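Local coordinates for protein pyruvate kinase (Pseudomonas aeruginosa, PDB 6QXL) that probably catalyses the last step of glycolysis, passing the phosphate of phosphoenolpyruvate to ADP to give pyruvate and ATP, at residues L172-K177 / Y204-L208; L234-R239 / H270-K276. All blocks are in the same frame, centred on the assembly; numbering follows the deposited sequence.

Both contacts join helices of the outer layer of the (beta/alpha)8 barrel. In contact 1 the two helices follow one another, with strand 190-193 between them in sequence; in contact 2 strand 243-247 and helix 248-255 intervene. Their centres lie 22 Å apart and their nearest atoms about 6 Å apart, without touching. Ser241 and Asp242, just after helix 231-239, connect them: Asp242 receives a salt bridge from Arg206 of contact 1, and the carbonyl of Ser241 a weak hydrogen bond from Lys276 of contact 2. Neither contact includes Glu223 or Asp250, which bind the magnesium ion. The side chain of Lys276 is about 13 Å from the bound glucose 6-phosphate, too far to touch it.

Contact 1 of 2, residues L172-K177 / Y204-L208; sequences LTDKDK and YARRL
Lys177 reaches over from the first turn of helix 174-185 to the side chains of Leu208 and Tyr204 on helix 199-211. Beyond its CB, CG lies beside the backbone N (chi1 -71°), and from there the chain runs fully extended. CG rests on Leu208 CD1 at 3.9 Å. At the far end, Tyr204 OH sits alongside the last C-N bond rather than beyond it, 3.1 Å from Lys177 CE and 3.0 Å from Lys177 NZ, so the hydrogen bond from NZ is made from the side and is probably strained. The lysine chain and the tyrosine cross at about a right angle. Tyr204 meets it because its CG stands opposite the backbone N (chi1 -173°), which swings the ring out toward helix 174-185. Leu208 CD1, one turn further along the same helix, sits over the rim of one ring face, 3.7 Å above its plane.

Behind this polar end, Leu172 points its CD2 at the helix, 3.9 Å from Ala205 CA. The same methyl lies over the ring face of Tyr204 that Leu208 CD1 covers, and meets Leu208 CD1 tip to tip, so closely that the exact spacing is doubtful. Both leucines also touch Ile180, which continues the apolar patch along helix 174-185. Thr173, next to Leu172, is the N-cap of that helix: Thr173 OG1 accepts from Asp176 N at 3.2 Å, and Asp176 OD2 accepts a weak bond from Thr173 N, while Asp176 OD1 accepts from Gly71 N. A capping box thus starts the helix, while Leu172 and Lys177 beside it pack on the next helix of the TIM barrel.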
ATOM      1  N   LEU A 172     -33.288 -24.788 -18.797  1.00101.45           N
ATOM      2  CA  LEU A 172     -34.393 -24.273 -19.620  1.00102.66           C
ATOM      3  C   LEU A 172     -35.550 -25.252 -19.641  1.00 95.17           C
ATOM      4  O   LEU A 172     -35.427 -26.387 -20.079  1.00 76.93           O
ATOM      5  CB  LEU A 172     -33.925 -23.931 -21.034  1.00102.55           C
ATOM      6  CG  LEU A 172     -33.209 -22.520 -21.012  1.00104.04           C
ATOM      7  CD1 LEU A 172     -32.005 -22.309 -20.079  1.00102.67           C
ATOM      8  CD2 LEU A 172     -32.841 -22.032 -22.373  1.00112.23           C
ATOM      9  N   THR A 173     -36.704 -24.740 -19.241  1.00 89.80           N
ATOM     10  CA  THR A 173     -37.964 -25.470 -19.369  1.00 83.75           C
ATOM     11  C   THR A 173     -38.619 -25.122 -20.694  1.00 82.22           C
ATOM     12  O   THR A 173     -38.119 -24.270 -21.456  1.00 94.03           O
ATOM     13  CB  THR A 173     -38.912 -25.101 -18.220  1.00 85.05           C
ATOM     14  OG1 THR A 173     -39.301 -23.714 -18.295  1.00 80.32           O
ATOM     15  CG2 THR A 173     -38.206 -25.352 -16.865  1.00 87.33           C
ATOM     16  N   ASP A 174     -39.726 -25.794 -20.995  1.00 74.49           N
ATOM     17  CA  ASP A 174     -40.467 -25.475 -22.223  1.00 69.57           C
ATOM     18  C   ASP A 174     -41.115 -24.108 -22.134  1.00 69.19           C
ATOM     19  O   ASP A 174     -41.117 -23.356 -23.102  1.00 70.85           O
ATOM     20  CB  ASP A 174     -41.486 -26.566 -22.541  1.00 71.40           C
ATOM     21  CG  ASP A 174     -40.820 -27.900 -22.927  1.00 80.61           C
ATOM     22  OD1 ASP A 174     -39.634 -27.940 -23.331  1.00 77.98           O
ATOM     23  OD2 ASP A 174     -41.494 -28.934 -22.821  1.00 85.41           O
ATOM     24  N   LYS A 175     -41.625 -23.770 -20.955  1.00 72.92           N
ATOM     25  CA  LYS A 175     -42.118 -22.416 -20.717  1.00 68.87           C
ATOM     26  C   LYS A 175     -41.036 -21.379 -21.064  1.00 70.75           C
ATOM     27  O   LYS A 175     -41.316 -20.405 -21.761  1.00 67.03           O
ATOM     28  CB  LYS A 175     -42.579 -22.248 -19.283  1.00 62.45           C
ATOM     29  CG  LYS A 175     -43.141 -20.863 -18.998  1.00 60.69           C
ATOM     30  CD  LYS A 175     -43.530 -20.748 -17.518  1.00 61.01           C
ATOM     31  CE  LYS A 175     -44.393 -19.499 -17.294  1.00 65.13           C
ATOM     32  NZ  LYS A 175     -43.768 -18.275 -17.860  1.00 65.96           N
ATOM     33  N   ASP A 176     -39.815 -21.608 -20.594  1.00 70.06           N
ATOM     34  CA  ASP A 176     -38.740 -20.650 -20.822  1.00 73.56           C
ATOM     35  C   ASP A 176     -38.415 -20.477 -22.305  1.00 72.11           C
ATOM     36  O   ASP A 176     -38.211 -19.351 -22.765  1.00 72.96           O
ATOM     37  CB  ASP A 176     -37.475 -21.078 -20.051  1.00 71.90           C
ATOM     38  CG  ASP A 176     -37.657 -21.003 -18.533  1.00 76.48           C
ATOM     39  OD1 ASP A 176     -38.602 -20.261 -18.019  1.00 68.34           O
ATOM     40  OD2 ASP A 176     -36.822 -21.730 -17.883  1.00 84.30           O
ATOM     41  N   LYS A 177     -38.411 -21.577 -23.045  1.00 62.56           N
ATOM     42  CA  LYS A 177     -38.194 -21.507 -24.490  1.00 55.70           C
ATOM     43  C   LYS A 177     -39.252 -20.649 -25.163  1.00 52.82           C
ATOM     44  O   LYS A 177     -38.934 -19.847 -26.034  1.00 52.14           O
ATOM     45  CB  LYS A 177     -38.148 -22.918 -25.085  1.00 57.79           C
ATOM     46  CG  LYS A 177     -36.856 -23.640 -24.668  1.00 62.74           C
ATOM     47  CD  LYS A 177     -36.918 -25.145 -24.928  1.00 65.86           C
ATOM     48  CE  LYS A 177     -35.560 -25.762 -24.675  1.00 68.12           C
ATOM     49  NZ  LYS A 177     -35.534 -27.217 -24.928  1.00 71.07           N
ATOM     50  N   TYR A 204     -26.556 -22.034 -23.939  1.00 60.25           N
ATOM     51  CA  TYR A 204     -27.794 -22.569 -24.474  1.00 60.11           C
ATOM     52  C   TYR A 204     -28.857 -21.472 -24.597  1.00 51.99           C
ATOM     53  O   TYR A 204     -29.510 -21.322 -25.630  1.00 55.45           O
ATOM     54  CB  TYR A 204     -28.299 -23.727 -23.602  1.00 63.96           C
ATOM     55  CG  TYR A 204     -29.500 -24.483 -24.150  1.00 76.28           C
ATOM     56  CD1 TYR A 204     -29.817 -24.491 -25.526  1.00 84.52           C
ATOM     57  CD2 TYR A 204     -30.284 -25.267 -23.304  1.00 79.96           C
ATOM     58  CE1 TYR A 204     -30.897 -25.199 -26.006  1.00 83.79           C
ATOM     59  CE2 TYR A 204     -31.364 -25.993 -23.789  1.00 76.45           C
ATOM     60  CZ  TYR A 204     -31.682 -25.927 -25.134  1.00 80.40           C
ATOM     61  OH  TYR A 204     -32.706 -26.659 -25.649  1.00 87.19           O
ATOM     62  N   ALA A 205     -29.015 -20.686 -23.540  1.00 50.07           N
ATOM     63  CA  ALA A 205     -29.996 -19.604 -23.563  1.00 52.55           C
ATOM     64  C   ALA A 205     -29.664 -18.572 -24.637  1.00 52.04           C
ATOM     65  O   ALA A 205     -30.566 -18.049 -25.294  1.00 50.69           O
ATOM     66  CB  ALA A 205     -30.104 -18.961 -22.211  1.00 53.11           C
ATOM     67  N   ARG A 206     -28.372 -18.313 -24.836  1.00 56.01           N
ATOM     68  CA  ARG A 206     -27.936 -17.364 -25.855  1.00 53.89           C
ATOM     69  C   ARG A 206     -28.246 -17.877 -27.260  1.00 53.90           C
ATOM     70  O   ARG A 206     -28.685 -17.111 -28.119  1.00 53.11           O
ATOM     71  CB  ARG A 206     -26.439 -17.073 -25.722  1.00 56.47           C
ATOM     72  CG  ARG A 206     -26.017 -15.768 -26.410  1.00 54.36           C
ATOM     73  CD  ARG A 206     -24.543 -15.491 -26.220  1.00 51.90           C
ATOM     74  NE  ARG A 206     -24.185 -15.009 -24.877  1.00 51.74           N
ATOM     75  CZ  ARG A 206     -24.384 -13.762 -24.423  1.00 56.74           C
ATOM     76  NH1 ARG A 206     -24.988 -12.847 -25.175  1.00 56.66           N
ATOM     77  NH2 ARG A 206     -23.997 -13.420 -23.211  1.00 59.90           N
ATOM     78  N   ARG A 207     -28.029 -19.175 -27.474  1.00 54.07           N
ATOM     79  CA  ARG A 207     -28.362 -19.821 -28.740  1.00 56.66           C
ATOM     80  C   ARG A 207     -29.832 -19.613 -29.064  1.00 54.59           C
ATOM     81  O   ARG A 207     -30.167 -19.062 -30.112  1.00 57.54           O
ATOM     82  CB  ARG A 207     -28.044 -21.314 -28.640  1.00 61.59           C
ATOM     83  CG  ARG A 207     -27.783 -22.051 -29.922  1.00 72.47           C
ATOM     84  CD  ARG A 207     -26.764 -23.199 -29.758  1.00 82.01           C
ATOM     85  NE  ARG A 207     -26.877 -24.037 -28.550  1.00 87.59           N
ATOM     86  CZ  ARG A 207     -25.919 -24.198 -27.612  1.00 89.65           C
ATOM     87  NH1 ARG A 207     -24.707 -23.638 -27.707  1.00 88.40           N
ATOM     88  NH2 ARG A 207     -26.099 -25.045 -26.607  1.00 88.11           N
ATOM     89  N   LEU A 208     -30.702 -19.990 -28.130  1.00 58.50           N
ATOM     90  CA  LEU A 208     -32.145 -19.870 -28.330  1.00 61.62           C
ATOM     91  C   LEU A 208     -32.565 -18.432 -28.582  1.00 61.08           C
ATOM     92  O   LEU A 208     -33.460 -18.170 -29.387  1.00 66.44           O
ATOM     93  CB  LEU A 208     -32.905 -20.454 -27.157  1.00 64.14           C
ATOM     94  CG  LEU A 208     -32.640 -21.954 -26.884  1.00 64.67           C
ATOM     95  CD1 LEU A 208     -33.324 -22.388 -25.599  1.00 63.77           C
ATOM     96  CD2 LEU A 208     -33.090 -22.800 -28.086  1.00 66.60           C
TER

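Contact 2 of 2, residues L234-R239 / H270-K276; sequences LDGLIR and HARRNNK
The carbonyl oxygen of His270 is gripped twice by Asn274, near the end of helix 260-273: the backbone N binds it at 3.1 Å and the side-chain ND2 at 2.8 Å, from opposite faces of the carbonyl plane. With its amide nitrogen so engaged, Asn274 offers OD1 to helix 231-239, where Arg239 NE gives it a weak, bent bond (134°). His270 itself reaches across with ND1, bonded to Asp235 OD1 at 2.7 Å on the syn side of the carboxylate, whose plane is turned 61° from the ring. Beside these polar links Ile238 supplies the apolar part of the contact. Its CD1 lies 3.8 Å from His270 CB. Ile238 CG2 lies 3.7 Å from Lys276 CG and also touches Asn274. The lysine bends at its second torsion (chi2 -55°), which brings CE to Ile238 O, and a water joins NZ to Arg239 O. A Schellman motif with Asn275 as its C-prime residue ends helix 260-273 here. Asp235 also has a long salt bridge to Arg239 NH2, a pairing of charges only, with OD2 out of the guanidinium plane; so flanked, it would be expected to remain a carboxylate and perhaps to favour a protonated His270.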
ATOM      1  N   LEU A 234     -17.953 -19.729 -10.574  1.00 46.21           N
ATOM      2  CA  LEU A 234     -18.529 -18.394 -10.640  1.00 42.42           C
ATOM      3  C   LEU A 234     -18.003 -17.617 -11.841  1.00 43.64           C
ATOM      4  O   LEU A 234     -18.781 -17.083 -12.620  1.00 53.75           O
ATOM      5  CB  LEU A 234     -18.221 -17.642  -9.347  1.00 42.67           C
ATOM      6  CG  LEU A 234     -18.724 -16.208  -9.270  1.00 43.06           C
ATOM      7  CD1 LEU A 234     -20.241 -16.163  -9.302  1.00 43.96           C
ATOM      8  CD2 LEU A 234     -18.196 -15.527  -8.046  1.00 42.00           C
ATOM      9  N   ASP A 235     -16.690 -17.564 -11.992  1.00 47.58           N
ATOM     10  CA  ASP A 235     -16.081 -16.797 -13.088  1.00 50.91           C
ATOM     11  C   ASP A 235     -16.489 -17.337 -14.465  1.00 50.41           C
ATOM     12  O   ASP A 235     -16.678 -16.569 -15.414  1.00 48.31           O
ATOM     13  CB  ASP A 235     -14.547 -16.743 -12.947  1.00 56.47           C
ATOM     14  CG  ASP A 235     -14.074 -15.792 -11.833  1.00 62.50           C
ATOM     15  OD1 ASP A 235     -14.905 -15.333 -11.024  1.00 63.64           O
ATOM     16  OD2 ASP A 235     -12.858 -15.498 -11.747  1.00 66.86           O
ATOM     17  N   GLY A 236     -16.657 -18.653 -14.564  1.00 47.86           N
ATOM     18  CA  GLY A 236     -17.129 -19.259 -15.800  1.00 49.87           C
ATOM     19  C   GLY A 236     -18.508 -18.770 -16.164  1.00 49.59           C
ATOM     20  O   GLY A 236     -18.768 -18.373 -17.298  1.00 53.35           O
ATOM     21  N   LEU A 237     -19.387 -18.781 -15.176  1.00 46.21           N
ATOM     22  CA  LEU A 237     -20.752 -18.315 -15.368  1.00 48.24           C
ATOM     23  C   LEU A 237     -20.808 -16.835 -15.692  1.00 40.80           C
ATOM     24  O   LEU A 237     -21.570 -16.412 -16.552  1.00 37.74           O
ATOM     25  CB  LEU A 237     -21.546 -18.636 -14.116  1.00 54.76           C
ATOM     26  CG  LEU A 237     -23.046 -18.495 -14.086  1.00 62.70           C
ATOM     27  CD1 LEU A 237     -23.685 -19.055 -15.343  1.00 63.06           C
ATOM     28  CD2 LEU A 237     -23.498 -19.267 -12.848  1.00 67.96           C
ATOM     29  N   ILE A 238     -19.980 -16.047 -15.032  1.00 40.32           N
ATOM     30  CA  ILE A 238     -19.928 -14.607 -15.291  1.00 43.67           C
ATOM     31  C   ILE A 238     -19.453 -14.332 -16.719  1.00 47.41           C
ATOM     32  O   ILE A 238     -20.014 -13.493 -17.413  1.00 53.51           O
ATOM     33  CB  ILE A 238     -19.024 -13.894 -14.269  1.00 42.30           C
ATOM     34  CG1 ILE A 238     -19.698 -13.867 -12.906  1.00 43.42           C
ATOM     35  CG2 ILE A 238     -18.706 -12.477 -14.709  1.00 43.81           C
ATOM     36  CD1 ILE A 238     -18.880 -13.281 -11.786  1.00 45.55           C
ATOM     37  N   ARG A 239     -18.419 -15.031 -17.147  1.00 52.39           N
ATOM     38  CA  ARG A 239     -17.824 -14.751 -18.464  1.00 55.28           C
ATOM     39  C   ARG A 239     -18.753 -15.082 -19.610  1.00 49.63           C
ATOM     40  O   ARG A 239     -18.674 -14.450 -20.654  1.00 48.52           O
ATOM     41  CB  ARG A 239     -16.506 -15.484 -18.648  1.00 54.05           C
ATOM     42  CG  ARG A 239     -15.399 -14.773 -17.967  1.00 57.20           C
ATOM     43  CD  ARG A 239     -14.068 -15.336 -18.358  1.00 58.30           C
ATOM     44  NE  ARG A 239     -13.166 -15.237 -17.227  1.00 60.12           N
ATOM     45  CZ  ARG A 239     -12.805 -16.237 -16.415  1.00 62.18           C
ATOM     46  NH1 ARG A 239     -13.336 -17.455 -16.518  1.00 58.76           N
ATOM     47  NH2 ARG A 239     -11.962 -15.976 -15.421  1.00 64.50           N
ATOM     48  N   HIS A 270     -16.122  -9.755  -8.824  1.00 34.70           N
ATOM     49  CA  HIS A 270     -15.731 -10.586  -9.957  1.00 31.96           C
ATOM     50  C   HIS A 270     -16.452 -10.167 -11.229  1.00 32.96           C
ATOM     51  O   HIS A 270     -15.864 -10.171 -12.307  1.00 33.10           O
ATOM     52  CB  HIS A 270     -15.937 -12.066  -9.655  1.00 36.01           C
ATOM     53  CG  HIS A 270     -14.908 -12.635  -8.723  1.00 38.79           C
ATOM     54  ND1 HIS A 270     -14.477 -13.934  -8.795  1.00 36.94           N
ATOM     55  CD2 HIS A 270     -14.211 -12.062  -7.709  1.00 41.61           C
ATOM     56  CE1 HIS A 270     -13.587 -14.154  -7.844  1.00 41.33           C
ATOM     57  NE2 HIS A 270     -13.409 -13.033  -7.170  1.00 38.67           N
ATOM     58  N   ALA A 271     -17.708  -9.761 -11.110  1.00 34.93           N
ATOM     59  CA  ALA A 271     -18.433  -9.240 -12.264  1.00 34.54           C
ATOM     60  C   ALA A 271     -17.713  -8.041 -12.856  1.00 33.19           C
ATOM     61  O   ALA A 271     -17.417  -8.016 -14.062  1.00 39.33           O
ATOM     62  CB  ALA A 271     -19.856  -8.884 -11.890  1.00 34.69           C
ATOM     63  N   ARG A 272     -17.396  -7.062 -12.017  1.00 29.14           N
ATOM     64  CA  ARG A 272     -16.731  -5.857 -12.503  1.00 28.50           C
ATOM     65  C   ARG A 272     -15.366  -6.181 -13.117  1.00 32.75           C
ATOM     66  O   ARG A 272     -15.000  -5.632 -14.150  1.00 35.67           O
ATOM     67  CB  ARG A 272     -16.590  -4.818 -11.390  1.00 26.25           C
ATOM     68  CG  ARG A 272     -17.903  -4.271 -10.878  1.00 25.05           C
ATOM     69  CD  ARG A 272     -17.775  -3.415  -9.634  1.00 27.57           C
ATOM     70  NE  ARG A 272     -16.925  -2.279  -9.866  1.00 28.92           N
ATOM     71  CZ  ARG A 272     -15.811  -1.963  -9.200  1.00 30.22           C
ATOM     72  NH1 ARG A 272     -15.412  -2.663  -8.138  1.00 30.51           N
ATOM     73  NH2 ARG A 272     -15.114  -0.891  -9.585  1.00 31.34           N
ATOM     74  N   ARG A 273     -14.622  -7.084 -12.502  1.00 36.61           N
ATOM     75  CA  ARG A 273     -13.314  -7.452 -13.038  1.00 39.45           C
ATOM     76  C   ARG A 273     -13.406  -8.055 -14.427  1.00 42.23           C
ATOM     77  O   ARG A 273     -12.534  -7.794 -15.256  1.00 50.62           O
ATOM     78  CB  ARG A 273     -12.617  -8.444 -12.147  1.00 43.43           C
ATOM     79  CG  ARG A 273     -12.080  -7.813 -10.935  1.00 49.24           C
ATOM     80  CD  ARG A 273     -11.249  -8.831 -10.223  1.00 52.39           C
ATOM     81  NE  ARG A 273     -10.696  -8.162  -9.070  1.00 57.33           N
ATOM     82  CZ  ARG A 273     -10.222  -8.764  -7.996  1.00 64.65           C
ATOM     83  NH1 ARG A 273     -10.246 -10.099  -7.884  1.00 64.24           N
ATOM     84  NH2 ARG A 273      -9.792  -7.998  -6.996  1.00 61.76           N
ATOM     85  N   ASN A 274     -14.459  -8.825 -14.674  1.00 39.66           N
ATOM     86  CA  ASN A 274     -14.693  -9.386 -15.998  1.00 39.26           C
ATOM     87  C   ASN A 274     -15.524  -8.471 -16.912  1.00 36.98           C
ATOM     88  O   ASN A 274     -16.047  -8.927 -17.911  1.00 37.75           O
ATOM     89  CB  ASN A 274     -15.361 -10.752 -15.882  1.00 38.28           C
ATOM     90  CG  ASN A 274     -14.461 -11.776 -15.275  1.00 38.61           C
ATOM     91  OD1 ASN A 274     -13.622 -12.345 -15.968  1.00 43.79           O
ATOM     92  ND2 ASN A 274     -14.625 -12.015 -13.983  1.00 36.39           N
ATOM     93  N   ASN A 275     -15.633  -7.197 -16.565  1.00 32.63           N
ATOM     94  CA  ASN A 275     -16.314  -6.209 -17.404  1.00 32.10           C
ATOM     95  C   ASN A 275     -17.772  -6.526 -17.679  1.00 31.18           C
ATOM     96  O   ASN A 275     -18.251  -6.345 -18.773  1.00 28.93           O
ATOM     97  CB  ASN A 275     -15.516  -5.987 -18.692  1.00 33.92           C
ATOM     98  CG  ASN A 275     -14.111  -5.465 -18.428  1.00 36.25           C
ATOM     99  OD1 ASN A 275     -13.922  -4.584 -17.607  1.00 36.76           O
ATOM    100  ND2 ASN A 275     -13.144  -5.958 -19.153  1.00 35.37           N
ATOM    101  N   LYS A 276     -18.467  -6.987 -16.646  1.00 37.57           N
ATOM    102  CA  LYS A 276     -19.903  -7.238 -16.698  1.00 39.58           C
ATOM    103  C   LYS A 276     -20.654  -6.322 -15.759  1.00 39.08           C
ATOM    104  O   LYS A 276     -20.094  -5.793 -14.812  1.00 39.81           O
ATOM    105  CB  LYS A 276     -20.201  -8.679 -16.328  1.00 39.66           C
ATOM    106  CG  LYS A 276     -19.336  -9.683 -17.053  1.00 45.69           C
ATOM    107  CD  LYS A 276     -19.403  -9.531 -18.560  1.00 48.42           C
ATOM    108  CE  LYS A 276     -18.740 -10.722 -19.230  1.00 52.35           C
ATOM    109  NZ  LYS A 276     -18.860 -10.542 -20.695  1.00 56.12           N
TER
HETATM  110  O   HOH W   1     -16.580 -12.686 -21.538  1.00 51.89           O